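Local coordinates for extracellular solute-binding protein, family 1 (Bifidobacterium longum subsp. infantis, PDB 6FTH) that probably serves as the extracellular solute-binding protein of an ABC transporter, capturing human milk oligosaccharides for uptake, at residues A[137-149]-A[406-418]. Sequence-based numbering, arbitrary orientation.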
loop_
_atom_site.group_PDB
_atom_site.type_symbol
_atom_site.label_atom_id
_atom_site.label_comp_id
_atom_site.label_asym_id
_atom_site.label_seq_id
_atom_site.Cartn_x
_atom_site.Cartn_y
_atom_site.Cartn_z
ATOM N N MET A 137 17.756 11.995 -8.214
ATOM C CA MET A 137 17.234 10.781 -7.601
ATOM C C MET A 137 18.124 10.444 -6.414
ATOM O O MET A 137 19.284 10.048 -6.596
ATOM C CB MET A 137 17.212 9.626 -8.595
ATOM C CG MET A 137 16.766 8.314 -7.990
ATOM S SD MET A 137 16.730 6.998 -9.228
ATOM C CE MET A 137 18.491 6.825 -9.623
ATOM N N TYR A 138 17.573 10.556 -5.218
ATOM C CA TYR A 138 18.321 10.295 -3.992
ATOM C C TYR A 138 17.959 8.971 -3.339
ATOM O O TYR A 138 18.545 8.615 -2.301
ATOM C CB TYR A 138 18.107 11.431 -2.984
ATOM C CG TYR A 138 18.515 12.761 -3.547
ATOM C CD1 TYR A 138 19.853 13.088 -3.684
ATOM C CD2 TYR A 138 17.560 13.683 -3.958
ATOM C CE1 TYR A 138 20.245 14.297 -4.216
ATOM C CE2 TYR A 138 17.942 14.913 -4.488
ATOM C CZ TYR A 138 19.289 15.204 -4.614
ATOM O OH TYR A 138 19.685 16.410 -5.141
ATOM N N ALA A 139 17.011 8.241 -3.909
ATOM C CA ALA A 139 16.584 6.958 -3.382
ATOM C C ALA A 139 16.323 6.039 -4.559
ATOM O O ALA A 139 15.886 6.494 -5.622
ATOM C CB ALA A 139 15.291 7.090 -2.576
ATOM N N LEU A 140 16.636 4.763 -4.380
ATOM C CA LEU A 140 16.212 3.784 -5.367
ATOM C C LEU A 140 14.915 3.124 -4.928
ATOM O O LEU A 140 14.709 2.887 -3.732
ATOM C CB LEU A 140 17.247 2.667 -5.549
ATOM C CG LEU A 140 18.662 3.088 -5.951
ATOM C CD1 LEU A 140 19.559 1.881 -6.165
ATOM C CD2 LEU A 140 18.625 3.927 -7.230
ATOM N N PRO A 141 14.031 2.818 -5.865
ATOM C CA PRO A 141 12.836 2.044 -5.533
ATOM C C PRO A 141 13.123 0.547 -5.557
ATOM O O PRO A 141 14.199 0.100 -5.952
ATOM C CB PRO A 141 11.890 2.414 -6.681
ATOM C CG PRO A 141 12.814 2.575 -7.849
ATOM C CD PRO A 141 14.096 3.134 -7.307
ATOM N N SER A 142 12.120 -0.227 -5.141
ATOM C CA SER A 142 12.118 -1.675 -5.332
ATOM C C SER A 142 10.872 -2.088 -6.106
ATOM O O SER A 142 9.892 -1.338 -6.176
ATOM C CB SER A 142 12.086 -2.407 -3.981
ATOM O OG SER A 142 10.943 -1.993 -3.220
ATOM N N SER A 143 10.914 -3.306 -6.669
ATOM C CA SER A 143 9.744 -3.945 -7.268
ATOM C C SER A 143 9.687 -5.400 -6.846
ATOM O O SER A 143 10.625 -6.154 -7.114
ATOM C CB SER A 143 9.793 -3.882 -8.797
ATOM O OG SER A 143 8.943 -4.868 -9.370
ATOM N N ARG A 144 8.583 -5.809 -6.224
ATOM C CA ARG A 144 8.356 -7.217 -5.925
ATOM C C ARG A 144 7.673 -7.961 -7.060
ATOM O O ARG A 144 7.287 -9.126 -6.892
ATOM C CB ARG A 144 7.614 -7.425 -4.591
ATOM C CG ARG A 144 6.340 -6.639 -4.397
ATOM C CD ARG A 144 5.606 -7.094 -3.121
ATOM N NE ARG A 144 4.590 -6.131 -2.735
ATOM C CZ ARG A 144 3.866 -6.211 -1.628
ATOM N NH1 ARG A 144 4.001 -7.252 -0.820
ATOM N NH2 ARG A 144 2.999 -5.248 -1.332
ATOM N N GLY A 145 7.516 -7.319 -8.214
ATOM C CA GLY A 145 7.217 -8.053 -9.428
ATOM C C GLY A 145 5.763 -8.006 -9.838
ATOM O O GLY A 145 4.882 -7.517 -9.131
ATOM N N LYS A 146 5.530 -8.607 -11.001
ATOM C CA LYS A 146 4.260 -8.427 -11.706
ATOM C C LYS A 146 3.060 -9.060 -11.000
ATOM O O LYS A 146 1.926 -8.686 -11.294
ATOM C CB LYS A 146 4.391 -8.930 -13.134
ATOM C CG LYS A 146 4.654 -10.433 -13.260
ATOM C CD LYS A 146 4.866 -10.862 -14.720
ATOM C CE LYS A 146 5.036 -12.353 -14.894
ATOM N NZ LYS A 146 6.294 -12.903 -14.371
ATOM N N SER A 147 3.246 -10.009 -10.087
ATOM C CA SER A 147 2.072 -10.477 -9.356
ATOM C C SER A 147 1.484 -9.422 -8.449
ATOM O O SER A 147 0.351 -9.595 -7.976
ATOM C CB SER A 147 2.385 -11.718 -8.517
ATOM O OG SER A 147 2.498 -12.857 -9.359
ATOM N N TYR A 148 2.231 -8.351 -8.171
ATOM C CA TYR A 148 1.831 -7.289 -7.262
ATOM C C TYR A 148 1.498 -5.984 -7.977
ATOM O O TYR A 148 1.376 -4.941 -7.326
ATOM C CB TYR A 148 2.916 -7.080 -6.210
ATOM C CG TYR A 148 3.245 -8.294 -5.377
ATOM C CD1 TYR A 148 2.581 -8.529 -4.183
ATOM C CD2 TYR A 148 4.265 -9.162 -5.755
ATOM C CE1 TYR A 148 2.903 -9.615 -3.379
ATOM C CE2 TYR A 148 4.586 -10.241 -4.981
ATOM C CZ TYR A 148 3.893 -10.457 -3.784
ATOM O OH TYR A 148 4.200 -11.518 -2.965
ATOM N N SER A 149 1.324 -6.020 -9.295
ATOM C CA SER A 149 1.052 -4.796 -10.026
ATOM C C SER A 149 -0.350 -4.253 -9.806
ATOM O O SER A 149 -0.573 -3.068 -10.096
ATOM C CB SER A 149 1.261 -4.997 -11.518
ATOM O OG SER A 149 0.432 -6.026 -12.017
ATOM N N ALA A 406 12.286 -9.985 2.563
ATOM C CA ALA A 406 10.889 -10.144 2.089
ATOM C C ALA A 406 10.455 -8.871 1.354
ATOM O O ALA A 406 11.265 -8.293 0.605
ATOM C CB ALA A 406 9.992 -10.599 3.211
ATOM N N ASP A 407 9.211 -8.431 1.559
ATOM C CA ASP A 407 8.684 -7.304 0.806
ATOM C C ASP A 407 9.381 -5.991 1.141
ATOM O O ASP A 407 9.215 -5.024 0.397
ATOM C CB ASP A 407 7.177 -7.191 1.031
ATOM C CG ASP A 407 6.830 -6.957 2.475
ATOM O OD1 ASP A 407 7.126 -7.838 3.305
ATOM O OD2 ASP A 407 6.340 -5.857 2.778
ATOM N N ARG A 408 10.166 -5.936 2.210
ATOM C CA ARG A 408 10.929 -4.745 2.543
ATOM C C ARG A 408 12.269 -4.648 1.789
ATOM O O ARG A 408 13.040 -3.728 2.036
ATOM C CB ARG A 408 11.187 -4.707 4.054
ATOM C CG ARG A 408 10.149 -3.974 4.873
ATOM C CD ARG A 408 8.749 -4.569 4.793
ATOM N NE ARG A 408 7.973 -4.148 5.972
ATOM C CZ ARG A 408 6.761 -4.600 6.298
ATOM N NH1 ARG A 408 6.125 -5.465 5.524
ATOM N NH2 ARG A 408 6.183 -4.179 7.420
ATOM N N PHE A 409 12.543 -5.564 0.858
ATOM C CA PHE A 409 13.848 -5.682 0.222
ATOM C C PHE A 409 14.199 -4.508 -0.690
ATOM O O PHE A 409 13.373 -3.655 -1.052
ATOM C CB PHE A 409 13.975 -6.999 -0.557
ATOM C CG PHE A 409 13.325 -7.007 -1.953
ATOM C CD1 PHE A 409 12.085 -6.426 -2.194
ATOM C CD2 PHE A 409 13.951 -7.657 -2.987
ATOM C CE1 PHE A 409 11.513 -6.479 -3.473
ATOM C CE2 PHE A 409 13.390 -7.706 -4.255
ATOM C CZ PHE A 409 12.179 -7.134 -4.489
ATOM N N SER A 410 15.475 -4.496 -1.070
ATOM C CA SER A 410 16.092 -3.467 -1.906
ATOM C C SER A 410 16.544 -4.165 -3.190
ATOM O O SER A 410 17.704 -4.573 -3.316
ATOM C CB SER A 410 17.267 -2.836 -1.203
ATOM O OG SER A 410 16.841 -2.294 0.024
ATOM N N GLY A 411 15.641 -4.263 -4.154
ATOM C CA GLY A 411 15.928 -4.994 -5.375
ATOM C C GLY A 411 14.717 -4.980 -6.276
ATOM O O GLY A 411 13.774 -4.220 -6.052
ATOM N N TRP A 412 14.748 -5.833 -7.308
ATOM C CA TRP A 412 13.629 -5.904 -8.230
ATOM C C TRP A 412 13.485 -7.309 -8.781
ATOM O O TRP A 412 14.490 -7.994 -9.012
ATOM C CB TRP A 412 13.719 -4.881 -9.374
ATOM C CG TRP A 412 14.779 -5.131 -10.420
ATOM C CD1 TRP A 412 16.133 -5.154 -10.240
ATOM C CD2 TRP A 412 14.555 -5.334 -11.825
ATOM N NE1 TRP A 412 16.763 -5.395 -11.445
ATOM C CE2 TRP A 412 15.812 -5.500 -12.427
ATOM C CE3 TRP A 412 13.407 -5.391 -12.626
ATOM C CZ2 TRP A 412 15.959 -5.696 -13.791
ATOM C CZ3 TRP A 412 13.551 -5.607 -13.979
ATOM C CH2 TRP A 412 14.823 -5.754 -14.546
ATOM N N ILE A 413 12.237 -7.720 -8.975
ATOM C CA ILE A 413 11.904 -9.007 -9.593
ATOM C C ILE A 413 11.523 -8.730 -11.036
ATOM O O ILE A 413 10.425 -8.185 -11.291
ATOM C CB ILE A 413 10.777 -9.740 -8.847
ATOM C CG1 ILE A 413 11.067 -9.900 -7.345
ATOM C CG2 ILE A 413 10.531 -11.104 -9.495
ATOM C CD1 ILE A 413 12.312 -10.672 -6.990
ATOM N N PRO A 414 12.375 -9.053 -12.021
ATOM C CA PRO A 414 12.033 -8.794 -13.430
ATOM C C PRO A 414 10.858 -9.649 -13.884
ATOM O O PRO A 414 10.633 -10.757 -13.391
ATOM C CB PRO A 414 13.312 -9.187 -14.184
ATOM C CG PRO A 414 14.420 -9.145 -13.155
ATOM C CD PRO A 414 13.742 -9.596 -11.883
ATOM N N ASP A 415 10.119 -9.138 -14.881
ATOM C CA ASP A 415 8.973 -9.885 -15.410
ATOM C C ASP A 415 9.375 -11.231 -16.037
ATOM O O ASP A 415 8.547 -12.162 -16.088
ATOM C CB ASP A 415 8.244 -9.050 -16.447
ATOM C CG ASP A 415 7.418 -7.932 -15.863
ATOM O OD1 ASP A 415 7.425 -7.694 -14.618
ATOM O OD2 ASP A 415 6.742 -7.242 -16.673
ATOM N N GLY A 416 10.624 -11.358 -16.502
ATOM C CA GLY A 416 11.105 -12.627 -17.048
ATOM C C GLY A 416 11.354 -13.722 -16.013
ATOM O O GLY A 416 11.583 -14.875 -16.403
ATOM N N VAL A 417 11.289 -13.398 -14.731
ATOM C CA VAL A 417 11.451 -14.361 -13.649
ATOM C C VAL A 417 10.092 -14.928 -13.290
ATOM O O VAL A 417 9.105 -14.188 -13.198
ATOM C CB VAL A 417 12.076 -13.659 -12.428
ATOM C CG1 VAL A 417 11.926 -14.510 -11.132
ATOM C CG2 VAL A 417 13.528 -13.344 -12.718
ATOM N N THR A 418 10.035 -16.244 -13.092
ATOM C CA THR A 418 8.844 -16.935 -12.618
ATOM C C THR A 418 9.143 -17.523 -11.250
ATOM O O THR A 418 10.198 -18.141 -11.056
ATOM C CB THR A 418 8.437 -18.053 -13.571
ATOM O OG1 THR A 418 8.039 -17.458 -14.817
ATOM C CG2 THR A 418 7.266 -18.848 -12.987
HETATM O O HOH W 1 7.990 -11.757 -12.375
HETATM O O HOH W 2 8.065 -8.990 -12.418
HETATM O O HOH W 3 5.910 -15.724 -14.296
#
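Ser143 and Trp412 form a single parallel beta bridge, as the two flanking backbone bonds establish. Ser143 N donates to Gly411 O (3.1 Å, N-H...O 155°), and Ile413 N returns a bond to Ser143 O at 2.9 Å. That same carbonyl oxygen also receives a CA-H...O contact from Trp412 CA.

Side-chain packing continues from the bridge. With CG set between its backbone N and carbonyl carbon (chi1 80°), Phe409 turns its ring edge to a carbonyl oxygen, CZ lying 3.2 Å from Ser143 O, which sits near the ring plane. The nonpolar contacts are separate: Phe409 CE1 touches Arg144 CB, and further along Ile413 CB sits 4.0 Å from Gly145 CA. Cutting Phe409 back to an alanine would probably leave Ser143 O and Arg144 CB without their aromatic neighbour and open a gap beside Gln369.

Across the contact the charged groups come near without forming a salt bridge. Arg144 NH1 is 4.5 Å from Asp407 OD2, which lies well out of the guanidinium plane; Arg144 NE bonds Ala334 O, and Asp407 pairs with Arg408 and Arg37. Lys146 NZ instead reaches the backbone, donating to Asp415 O (2.9 Å), its chain bending only at the end (chi4 -70°). Asp415 OD1 is salt-bridged to Lys123.

Ordered waters bridge the far end. One accepts from Lys146 N and contacts Ile413 O and Asp415 OD1; another accepts from Lys146 NZ beside Pro414 O and Val417 O, at the type I turn Pro414–Val417.

The arrangement is an isolated parallel bridge that ties the loop before strand 418-420 to strand 140-143, itself paired antiparallel with 336-337, within the two-lobed fold of family 1 solute-binding proteins.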